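PDB 6YXQ: activating signal cointegrator 1 complex subunit 2 from Homo sapiens, which binds polyubiquitin chains and recruits the helicase subunit ASCC3 and the repair enzyme ALKBH3 to sites of DNA alkylation damage. Local coordinates for residues Gln92-Phe106 with Phe158-Phe172. Sequence-based numbering, arbitrary orientation.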
ATOM      1  N   GLN B  92      -9.664  -6.716  -6.951  1.00103.37           N
ATOM      2  CA  GLN B  92      -8.744  -5.720  -7.481  1.00109.65           C
ATOM      3  C   GLN B  92      -9.163  -4.314  -7.073  1.00 99.39           C
ATOM      4  O   GLN B  92      -8.313  -3.477  -6.749  1.00102.32           O
ATOM      5  CB  GLN B  92      -8.654  -5.835  -9.004  1.00113.92           C
ATOM      6  CG  GLN B  92      -7.725  -4.805  -9.651  1.00125.56           C
ATOM      7  CD  GLN B  92      -8.456  -3.546 -10.093  1.00131.85           C
ATOM      8  OE1 GLN B  92      -7.903  -2.443 -10.063  1.00131.81           O
ATOM      9  NE2 GLN B  92      -9.707  -3.708 -10.506  1.00136.82           N
ATOM     10  N   LYS B  93     -10.467  -4.033  -7.076  1.00 83.19           N
ATOM     11  CA  LYS B  93     -10.923  -2.704  -6.685  1.00 89.09           C
ATOM     12  C   LYS B  93     -10.668  -2.449  -5.208  1.00 95.93           C
ATOM     13  O   LYS B  93     -10.356  -1.322  -4.812  1.00113.47           O
ATOM     14  CB  LYS B  93     -12.401  -2.535  -7.035  1.00 93.99           C
ATOM     15  CG  LYS B  93     -12.712  -2.901  -8.478  1.00 97.45           C
ATOM     16  CD  LYS B  93     -13.834  -2.062  -9.039  1.00109.25           C
ATOM     17  CE  LYS B  93     -14.841  -1.705  -7.961  1.00125.89           C
ATOM     18  NZ  LYS B  93     -16.136  -1.269  -8.557  1.00133.08           N
ATOM     19  N   CYS B  94     -10.755  -3.495  -4.382  1.00 81.32           N
ATOM     20  CA  CYS B  94     -10.412  -3.357  -2.971  1.00 69.39           C
ATOM     21  C   CYS B  94      -8.937  -3.012  -2.795  1.00 77.51           C
ATOM     22  O   CYS B  94      -8.581  -2.127  -1.999  1.00 84.82           O
ATOM     23  CB  CYS B  94     -10.766  -4.650  -2.228  1.00 66.18           C
ATOM     24  SG  CYS B  94     -10.082  -4.837  -0.553  1.00 76.30           S
ATOM     25  N   LEU B  95      -8.062  -3.698  -3.538  1.00 73.17           N
ATOM     26  CA  LEU B  95      -6.634  -3.413  -3.419  1.00 70.96           C
ATOM     27  C   LEU B  95      -6.301  -2.018  -3.940  1.00 79.74           C
ATOM     28  O   LEU B  95      -5.486  -1.300  -3.341  1.00 69.86           O
ATOM     29  CB  LEU B  95      -5.827  -4.477  -4.157  1.00 78.94           C
ATOM     30  CG  LEU B  95      -5.832  -5.874  -3.530  1.00 80.82           C
ATOM     31  CD1 LEU B  95      -5.571  -6.947  -4.575  1.00 73.25           C
ATOM     32  CD2 LEU B  95      -4.803  -5.962  -2.416  1.00 84.05           C
ATOM     33  N   ASP B  96      -6.922  -1.616  -5.054  1.00 78.99           N
ATOM     34  CA  ASP B  96      -6.779  -0.246  -5.535  1.00 79.60           C
ATOM     35  C   ASP B  96      -7.224   0.754  -4.476  1.00 82.87           C
ATOM     36  O   ASP B  96      -6.573   1.785  -4.279  1.00 94.97           O
ATOM     37  CB  ASP B  96      -7.582  -0.058  -6.824  1.00 90.83           C
ATOM     38  CG  ASP B  96      -7.202   1.204  -7.575  1.00 97.56           C
ATOM     39  OD1 ASP B  96      -7.275   2.301  -6.982  1.00106.38           O
ATOM     40  OD2 ASP B  96      -6.828   1.098  -8.763  1.00103.39           O
ATOM     41  N   SER B  97      -8.332   0.462  -3.785  1.00 82.15           N
ATOM     42  CA  SER B  97      -8.821   1.345  -2.729  1.00 76.63           C
ATOM     43  C   SER B  97      -7.777   1.518  -1.641  1.00 69.11           C
ATOM     44  O   SER B  97      -7.477   2.645  -1.217  1.00 82.49           O
ATOM     45  CB  SER B  97     -10.103   0.779  -2.122  1.00 79.25           C
ATOM     46  OG  SER B  97     -10.890   0.141  -3.105  1.00100.56           O
ATOM     47  N   TYR B  98      -7.229   0.400  -1.159  1.00 58.11           N
ATOM     48  CA  TYR B  98      -6.221   0.482  -0.107  1.00 57.21           C
ATOM     49  C   TYR B  98      -5.018   1.289  -0.576  1.00 71.76           C
ATOM     50  O   TYR B  98      -4.596   2.235   0.093  1.00 69.10           O
ATOM     51  CB  TYR B  98      -5.793  -0.912   0.357  1.00 55.46           C
ATOM     52  CG  TYR B  98      -4.700  -0.882   1.410  1.00 70.59           C
ATOM     53  CD1 TYR B  98      -5.008  -0.727   2.759  1.00 86.28           C
ATOM     54  CD2 TYR B  98      -3.361  -0.994   1.054  1.00 73.79           C
ATOM     55  CE1 TYR B  98      -4.006  -0.689   3.728  1.00 89.35           C
ATOM     56  CE2 TYR B  98      -2.357  -0.957   2.015  1.00 78.61           C
ATOM     57  CZ  TYR B  98      -2.682  -0.806   3.347  1.00 75.73           C
ATOM     58  OH  TYR B  98      -1.685  -0.770   4.297  1.00 69.99           O
ATOM     59  N   LEU B  99      -4.461   0.946  -1.740  1.00 73.96           N
ATOM     60  CA  LEU B  99      -3.278   1.656  -2.220  1.00 67.25           C
ATOM     61  C   LEU B  99      -3.549   3.150  -2.379  1.00 72.36           C
ATOM     62  O   LEU B  99      -2.711   3.987  -2.018  1.00 66.48           O
ATOM     63  CB  LEU B  99      -2.808   1.057  -3.544  1.00 70.56           C
ATOM     64  CG  LEU B  99      -2.135  -0.315  -3.485  1.00 68.20           C
ATOM     65  CD1 LEU B  99      -1.730  -0.763  -4.881  1.00 69.10           C
ATOM     66  CD2 LEU B  99      -0.937  -0.297  -2.551  1.00 59.38           C
ATOM     67  N   ARG B 100      -4.724   3.506  -2.901  1.00 71.29           N
ATOM     68  CA  ARG B 100      -5.029   4.908  -3.153  1.00 63.84           C
ATOM     69  C   ARG B 100      -5.194   5.690  -1.858  1.00 81.68           C
ATOM     70  O   ARG B 100      -4.760   6.844  -1.774  1.00 87.17           O
ATOM     71  CB  ARG B 100      -6.293   5.020  -4.007  1.00 54.03           C
ATOM     72  CG  ARG B 100      -6.811   6.445  -4.171  1.00 66.24           C
ATOM     73  CD  ARG B 100      -7.963   6.506  -5.175  1.00 88.99           C
ATOM     74  NE  ARG B 100      -8.281   7.878  -5.568  1.00109.73           N
ATOM     75  CZ  ARG B 100      -9.168   8.204  -6.503  1.00129.34           C
ATOM     76  NH1 ARG B 100      -9.831   7.253  -7.148  1.00149.48           N
ATOM     77  NH2 ARG B 100      -9.391   9.478  -6.794  1.00128.29           N
ATOM     78  N   TYR B 101      -5.814   5.087  -0.834  1.00 84.05           N
ATOM     79  CA  TYR B 101      -6.256   5.869   0.314  1.00 71.79           C
ATOM     80  C   TYR B 101      -5.491   5.621   1.608  1.00 68.84           C
ATOM     81  O   TYR B 101      -5.644   6.414   2.543  1.00 72.50           O
ATOM     82  CB  TYR B 101      -7.754   5.640   0.559  1.00 65.73           C
ATOM     83  CG  TYR B 101      -8.629   6.226  -0.529  1.00 76.23           C
ATOM     84  CD1 TYR B 101      -8.667   7.599  -0.755  1.00 77.52           C
ATOM     85  CD2 TYR B 101      -9.411   5.411  -1.331  1.00 86.67           C
ATOM     86  CE1 TYR B 101      -9.463   8.142  -1.756  1.00 81.89           C
ATOM     87  CE2 TYR B 101     -10.212   5.946  -2.331  1.00 99.82           C
ATOM     88  CZ  TYR B 101     -10.234   7.308  -2.540  1.00 91.69           C
ATOM     89  OH  TYR B 101     -11.034   7.825  -3.533  1.00 94.26           O
ATOM     90  N   VAL B 102      -4.662   4.582   1.691  1.00 70.12           N
ATOM     91  CA  VAL B 102      -3.998   4.279   2.962  1.00 64.15           C
ATOM     92  C   VAL B 102      -3.083   5.435   3.342  1.00 72.28           C
ATOM     93  O   VAL B 102      -2.367   5.972   2.475  1.00 82.86           O
ATOM     94  CB  VAL B 102      -3.215   2.954   2.866  1.00 71.71           C
ATOM     95  CG1 VAL B 102      -2.179   3.001   1.760  1.00 65.94           C
ATOM     96  CG2 VAL B 102      -2.553   2.626   4.194  1.00 82.58           C
ATOM     97  N   PRO B 103      -3.093   5.889   4.592  1.00 81.51           N
ATOM     98  CA  PRO B 103      -2.232   7.016   4.967  1.00 87.70           C
ATOM     99  C   PRO B 103      -0.761   6.658   4.833  1.00 78.10           C
ATOM    100  O   PRO B 103      -0.324   5.578   5.238  1.00 76.57           O
ATOM    101  CB  PRO B 103      -2.622   7.291   6.426  1.00 91.41           C
ATOM    102  CG  PRO B 103      -3.255   6.025   6.901  1.00 96.20           C
ATOM    103  CD  PRO B 103      -3.956   5.460   5.703  1.00 94.00           C
ATOM    104  N   ARG B 104      -0.005   7.570   4.232  1.00 75.80           N
ATOM    105  CA  ARG B 104       1.443   7.469   4.184  1.00 67.93           C
ATOM    106  C   ARG B 104       2.036   7.998   5.484  1.00 68.95           C
ATOM    107  O   ARG B 104       1.444   8.838   6.170  1.00 70.23           O
ATOM    108  CB  ARG B 104       2.010   8.247   2.990  1.00 60.03           C
ATOM    109  CG  ARG B 104       1.763   7.602   1.630  1.00 55.77           C
ATOM    110  CD  ARG B 104       0.390   7.962   1.086  1.00 60.45           C
ATOM    111  NE  ARG B 104       0.218   7.585  -0.312  1.00 73.30           N
ATOM    112  CZ  ARG B 104      -0.629   6.655  -0.742  1.00 81.37           C
ATOM    113  NH1 ARG B 104      -1.393   5.998   0.117  1.00 86.24           N
ATOM    114  NH2 ARG B 104      -0.715   6.382  -2.034  1.00 91.36           N
ATOM    115  N   LYS B 105       3.222   7.490   5.825  1.00 65.48           N
ATOM    116  CA  LYS B 105       3.842   7.899   7.079  1.00 75.53           C
ATOM    117  C   LYS B 105       4.116   9.396   7.092  1.00 77.44           C
ATOM    118  O   LYS B 105       3.825  10.080   8.081  1.00 98.19           O
ATOM    119  CB  LYS B 105       5.130   7.114   7.333  1.00 67.18           C
ATOM    120  CG  LYS B 105       5.749   7.409   8.707  1.00 76.02           C
ATOM    121  CD  LYS B 105       6.560   6.240   9.248  1.00 87.64           C
ATOM    122  CE  LYS B 105       5.665   5.096   9.717  1.00101.58           C
ATOM    123  NZ  LYS B 105       6.438   3.955  10.298  1.00 99.70           N
ATOM    124  N   PHE B 106       4.653   9.931   5.995  1.00 74.88           N
ATOM    125  CA  PHE B 106       5.005  11.345   5.980  1.00 79.14           C
ATOM    126  C   PHE B 106       3.790  12.252   6.088  1.00 74.22           C
ATOM    127  O   PHE B 106       3.962  13.460   6.274  1.00 76.73           O
ATOM    128  CB  PHE B 106       5.818  11.684   4.723  1.00 78.13           C
ATOM    129  CG  PHE B 106       5.101  11.402   3.429  1.00 79.03           C
ATOM    130  CD1 PHE B 106       4.112  12.257   2.963  1.00 73.33           C
ATOM    131  CD2 PHE B 106       5.434  10.294   2.668  1.00 70.10           C
ATOM    132  CE1 PHE B 106       3.459  12.002   1.774  1.00 73.15           C
ATOM    133  CE2 PHE B 106       4.790  10.038   1.479  1.00 63.00           C
ATOM    134  CZ  PHE B 106       3.799  10.893   1.032  1.00 70.93           C
ATOM    135  N   PHE B 158      -6.152  -5.290 -15.052  1.00105.86           N
ATOM    136  CA  PHE B 158      -5.856  -4.079 -14.261  1.00 87.00           C
ATOM    137  C   PHE B 158      -5.192  -4.411 -12.924  1.00 85.68           C
ATOM    138  O   PHE B 158      -5.265  -3.637 -11.962  1.00 89.03           O
ATOM    139  CB  PHE B 158      -7.114  -3.229 -14.035  1.00 89.10           C
ATOM    140  CG  PHE B 158      -7.494  -2.370 -15.215  1.00107.28           C
ATOM    141  CD1 PHE B 158      -6.800  -1.197 -15.494  1.00108.38           C
ATOM    142  CD2 PHE B 158      -8.532  -2.744 -16.054  1.00115.98           C
ATOM    143  CE1 PHE B 158      -7.140  -0.412 -16.587  1.00115.14           C
ATOM    144  CE2 PHE B 158      -8.878  -1.962 -17.148  1.00127.94           C
ATOM    145  CZ  PHE B 158      -8.181  -0.794 -17.415  1.00122.97           C
ATOM    146  N   LEU B 159      -4.506  -5.557 -12.872  1.00 93.24           N
ATOM    147  CA  LEU B 159      -3.848  -5.986 -11.640  1.00 77.69           C
ATOM    148  C   LEU B 159      -2.728  -5.034 -11.252  1.00 72.67           C
ATOM    149  O   LEU B 159      -2.451  -4.841 -10.063  1.00 74.06           O
ATOM    150  CB  LEU B 159      -3.297  -7.404 -11.803  1.00 79.23           C
ATOM    151  CG  LEU B 159      -4.303  -8.526 -12.073  1.00 82.59           C
ATOM    152  CD1 LEU B 159      -3.622  -9.889 -12.023  1.00 80.37           C
ATOM    153  CD2 LEU B 159      -5.458  -8.472 -11.083  1.00 77.95           C
ATOM    154  N   PHE B 160      -2.061  -4.443 -12.240  1.00 76.54           N
ATOM    155  CA  PHE B 160      -0.996  -3.477 -12.000  1.00 70.73           C
ATOM    156  C   PHE B 160      -1.250  -2.263 -12.882  1.00 69.68           C
ATOM    157  O   PHE B 160      -1.210  -2.364 -14.111  1.00 77.25           O
ATOM    158  CB  PHE B 160       0.383  -4.077 -12.280  1.00 73.93           C
ATOM    159  CG  PHE B 160       0.899  -4.980 -11.184  1.00 76.01           C
ATOM    160  CD1 PHE B 160       1.563  -4.459 -10.086  1.00 76.46           C
ATOM    161  CD2 PHE B 160       0.741  -6.354 -11.267  1.00 85.87           C
ATOM    162  CE1 PHE B 160       2.046  -5.286  -9.090  1.00 74.11           C
ATOM    163  CE2 PHE B 160       1.224  -7.186 -10.274  1.00 82.95           C
ATOM    164  CZ  PHE B 160       1.874  -6.651  -9.183  1.00 77.53           C
ATOM    165  N   ASP B 161      -1.549  -1.133 -12.257  1.00 69.61           N
ATOM    166  CA  ASP B 161      -1.530   0.153 -12.925  1.00 67.01           C
ATOM    167  C   ASP B 161      -0.124   0.729 -12.846  1.00 84.63           C
ATOM    168  O   ASP B 161       0.786   0.142 -12.258  1.00 88.96           O
ATOM    169  CB  ASP B 161      -2.518   1.113 -12.274  1.00 76.85           C
ATOM    170  CG  ASP B 161      -3.929   0.894 -12.732  1.00108.25           C
ATOM    171  OD1 ASP B 161      -4.118   0.166 -13.727  1.00115.93           O
ATOM    172  OD2 ASP B 161      -4.849   1.457 -12.099  1.00127.76           O
ATOM    173  N   ILE B 162       0.057   1.906 -13.428  1.00 87.74           N
ATOM    174  CA  ILE B 162       1.230   2.711 -13.114  1.00 76.56           C
ATOM    175  C   ILE B 162       0.996   3.390 -11.765  1.00 77.91           C
ATOM    176  O   ILE B 162       1.897   3.363 -10.914  1.00 87.81           O
ATOM    177  CB  ILE B 162       1.546   3.718 -14.231  1.00 61.35           C
ATOM    178  CG1 ILE B 162       2.211   3.005 -15.405  1.00 74.59           C
ATOM    179  CG2 ILE B 162       2.473   4.805 -13.715  1.00 56.39           C
ATOM    180  CD1 ILE B 162       3.592   2.437 -15.085  1.00 47.19           C
ATOM    181  N   PRO B 163      -0.176   3.998 -11.502  1.00 72.27           N
ATOM    182  CA  PRO B 163      -0.410   4.532 -10.149  1.00 72.87           C
ATOM    183  C   PRO B 163      -0.217   3.506  -9.048  1.00 76.08           C
ATOM    184  O   PRO B 163       0.391   3.822  -8.019  1.00 77.11           O
ATOM    185  CB  PRO B 163      -1.860   5.027 -10.214  1.00 65.28           C
ATOM    186  CG  PRO B 163      -2.073   5.368 -11.623  1.00 61.20           C
ATOM    187  CD  PRO B 163      -1.260   4.398 -12.424  1.00 67.60           C
ATOM    188  N   LYS B 164      -0.703   2.278  -9.237  1.00 82.92           N
ATOM    189  CA  LYS B 164      -0.541   1.265  -8.198  1.00 74.42           C
ATOM    190  C   LYS B 164       0.927   0.938  -7.967  1.00 75.55           C
ATOM    191  O   LYS B 164       1.324   0.639  -6.842  1.00 91.65           O
ATOM    192  CB  LYS B 164      -1.312  -0.002  -8.552  1.00 69.00           C
ATOM    193  CG  LYS B 164      -2.796   0.207  -8.683  1.00 88.35           C
ATOM    194  CD  LYS B 164      -3.400  -0.856  -9.575  1.00 95.41           C
ATOM    195  CE  LYS B 164      -4.099  -1.916  -8.772  1.00 96.57           C
ATOM    196  NZ  LYS B 164      -5.562  -1.658  -8.732  1.00 88.24           N
ATOM    197  N   ILE B 165       1.749   0.989  -9.016  1.00 71.70           N
ATOM    198  CA  ILE B 165       3.173   0.725  -8.831  1.00 68.23           C
ATOM    199  C   ILE B 165       3.821   1.838  -8.016  1.00 68.11           C
ATOM    200  O   ILE B 165       4.605   1.582  -7.086  1.00 62.02           O
ATOM    201  CB  ILE B 165       3.858   0.542 -10.194  1.00 65.05           C
ATOM    202  CG1 ILE B 165       3.442  -0.794 -10.813  1.00 62.83           C
ATOM    203  CG2 ILE B 165       5.367   0.623 -10.037  1.00 51.58           C
ATOM    204  CD1 ILE B 165       3.813  -0.930 -12.268  1.00 71.43           C
ATOM    205  N   LEU B 166       3.507   3.091  -8.353  1.00 64.89           N
ATOM    206  CA  LEU B 166       4.022   4.222  -7.589  1.00 65.76           C
ATOM    207  C   LEU B 166       3.593   4.130  -6.130  1.00 60.98           C
ATOM    208  O   LEU B 166       4.408   4.322  -5.215  1.00 75.12           O
ATOM    209  CB  LEU B 166       3.540   5.531  -8.215  1.00 62.47           C
ATOM    210  CG  LEU B 166       4.440   6.205  -9.258  1.00 71.35           C
ATOM    211  CD1 LEU B 166       4.857   5.237 -10.352  1.00 75.50           C
ATOM    212  CD2 LEU B 166       3.730   7.400  -9.855  1.00 69.33           C
ATOM    213  N   ASP B 167       2.310   3.842  -5.902  1.00 61.30           N
ATOM    214  CA  ASP B 167       1.816   3.641  -4.546  1.00 60.29           C
ATOM    215  C   ASP B 167       2.591   2.533  -3.850  1.00 66.91           C
ATOM    216  O   ASP B 167       3.015   2.686  -2.700  1.00 68.03           O
ATOM    217  CB  ASP B 167       0.320   3.313  -4.571  1.00 57.77           C
ATOM    218  CG  ASP B 167      -0.532   4.505  -4.950  1.00 70.22           C
ATOM    219  OD1 ASP B 167      -0.192   5.636  -4.530  1.00 77.89           O
ATOM    220  OD2 ASP B 167      -1.543   4.308  -5.661  1.00 64.02           O
ATOM    221  N   LEU B 168       2.787   1.404  -4.537  1.00 67.25           N
ATOM    222  CA  LEU B 168       3.484   0.276  -3.935  1.00 76.28           C
ATOM    223  C   LEU B 168       4.862   0.687  -3.455  1.00 78.76           C
ATOM    224  O   LEU B 168       5.271   0.341  -2.342  1.00 90.10           O
ATOM    225  CB  LEU B 168       3.601  -0.874  -4.934  1.00 61.78           C
ATOM    226  CG  LEU B 168       2.389  -1.789  -5.043  1.00 68.77           C
ATOM    227  CD1 LEU B 168       2.571  -2.754  -6.206  1.00 68.27           C
ATOM    228  CD2 LEU B 168       2.191  -2.522  -3.730  1.00 70.77           C
ATOM    229  N   CYS B 169       5.594   1.432  -4.289  1.00 69.71           N
ATOM    230  CA  CYS B 169       6.953   1.845  -3.929  1.00 72.46           C
ATOM    231  C   CYS B 169       6.962   2.795  -2.751  1.00 63.33           C
ATOM    232  O   CYS B 169       7.712   2.580  -1.789  1.00 70.87           O
ATOM    233  CB  CYS B 169       7.675   2.488  -5.114  1.00 70.87           C
ATOM    234  SG  CYS B 169       7.867   1.425  -6.541  1.00 72.59           S
ATOM    235  N   VAL B 170       6.159   3.864  -2.815  1.00 66.20           N
ATOM    236  CA  VAL B 170       6.213   4.812  -1.705  1.00 63.15           C
ATOM    237  C   VAL B 170       5.734   4.154  -0.418  1.00 66.75           C
ATOM    238  O   VAL B 170       6.144   4.550   0.682  1.00 76.51           O
ATOM    239  CB  VAL B 170       5.408   6.081  -2.014  1.00 61.52           C
ATOM    240  CG1 VAL B 170       3.935   5.778  -2.144  1.00 64.78           C
ATOM    241  CG2 VAL B 170       5.628   7.133  -0.940  1.00 62.06           C
ATOM    242  N   LEU B 171       4.895   3.119  -0.523  1.00 69.60           N
ATOM    243  CA  LEU B 171       4.355   2.491   0.675  1.00 49.43           C
ATOM    244  C   LEU B 171       5.302   1.450   1.268  1.00 62.16           C
ATOM    245  O   LEU B 171       5.445   1.378   2.493  1.00 72.14           O
ATOM    246  CB  LEU B 171       2.998   1.854   0.368  1.00 49.12           C
ATOM    247  CG  LEU B 171       1.814   2.816   0.198  1.00 66.37           C
ATOM    248  CD1 LEU B 171       0.577   2.049  -0.252  1.00 80.81           C
ATOM    249  CD2 LEU B 171       1.515   3.633   1.450  1.00 49.74           C
ATOM    250  N   PHE B 172       5.965   0.640   0.436  1.00 56.99           N
ATOM    251  CA  PHE B 172       6.746  -0.488   0.944  1.00 65.11           C
ATOM    252  C   PHE B 172       8.229  -0.401   0.597  1.00 74.88           C
ATOM    253  O   PHE B 172       8.942  -1.400   0.732  1.00 97.41           O
ATOM    254  CB  PHE B 172       6.192  -1.823   0.427  1.00 59.93           C
ATOM    255  CG  PHE B 172       4.706  -1.991   0.599  1.00 65.73           C
ATOM    256  CD1 PHE B 172       4.181  -2.488   1.780  1.00 72.15           C
ATOM    257  CD2 PHE B 172       3.836  -1.681  -0.433  1.00 80.28           C
ATOM    258  CE1 PHE B 172       2.814  -2.650   1.936  1.00 79.76           C
ATOM    259  CE2 PHE B 172       2.469  -1.842  -0.283  1.00 79.19           C
ATOM    260  CZ  PHE B 172       1.959  -2.328   0.901  1.00 82.19           C
TER
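Leu99 drops as a knob into a hole formed by Lys164, Asp167, Leu168 and Leu171, joining two helices of the predominantly helical N-terminal part of the protein, which binds ASCC3. Helices 92-101 and 162-172 cross at 54°, their axes approaching to 9.4 Å, and Leu99 buries the largest area of any residue in the contact. Its two methyls divide the work: Leu99 CD2 lies 3.6 Å from Leu171 CD1 and also meets Leu168 CD2, whereas CD1 rests on the aliphatic start of Lys164. Just beyond the helix end, Val102 continues the apolar line, its CG1 meeting Leu171 CD1 tip to tip at 3.5 Å. Phe131 of helix 114-135 also packs on Leu99.

Polar groups flank this centre. Toward the start of helix 162-172, the Lys164 chain, bent at its last two torsions, brings NZ to two acceptors on successive turns of the other helix. Lys164 NZ meets Gln92 OE1 at 2.8 Å, in the carbonyl plane and on a lone pair, and forms a salt bridge at 3.0 Å to Asp96 OD2, approached from the anti side and 29° out of the carboxylate plane. Lys164, together with Arg15 of the ASCC3 chain, probably eases the repulsion between the Asp96 and Asp161 carboxylates. That Arg15 makes salt bridges to both Asp96 and Asp167, tying the two helices together from the partner subunit; Thr11 of the ASCC3 chain also hydrogen-bonds Asp167.

At the other flank, Arg104 folds back over the helix end, with Leu171 CD2 over one guanidinium face. Its NH1 and NH2 both donate to Leu99 O, and NH1 additionally reaches Val102 O, so the guanidinium is fixed nearly in plane with these carbonyl oxygens. Arg104 NH2 also forms a salt bridge with Asp167 OD1 at 2.7 Å, the carboxylate plane turned 77° from the guanidinium.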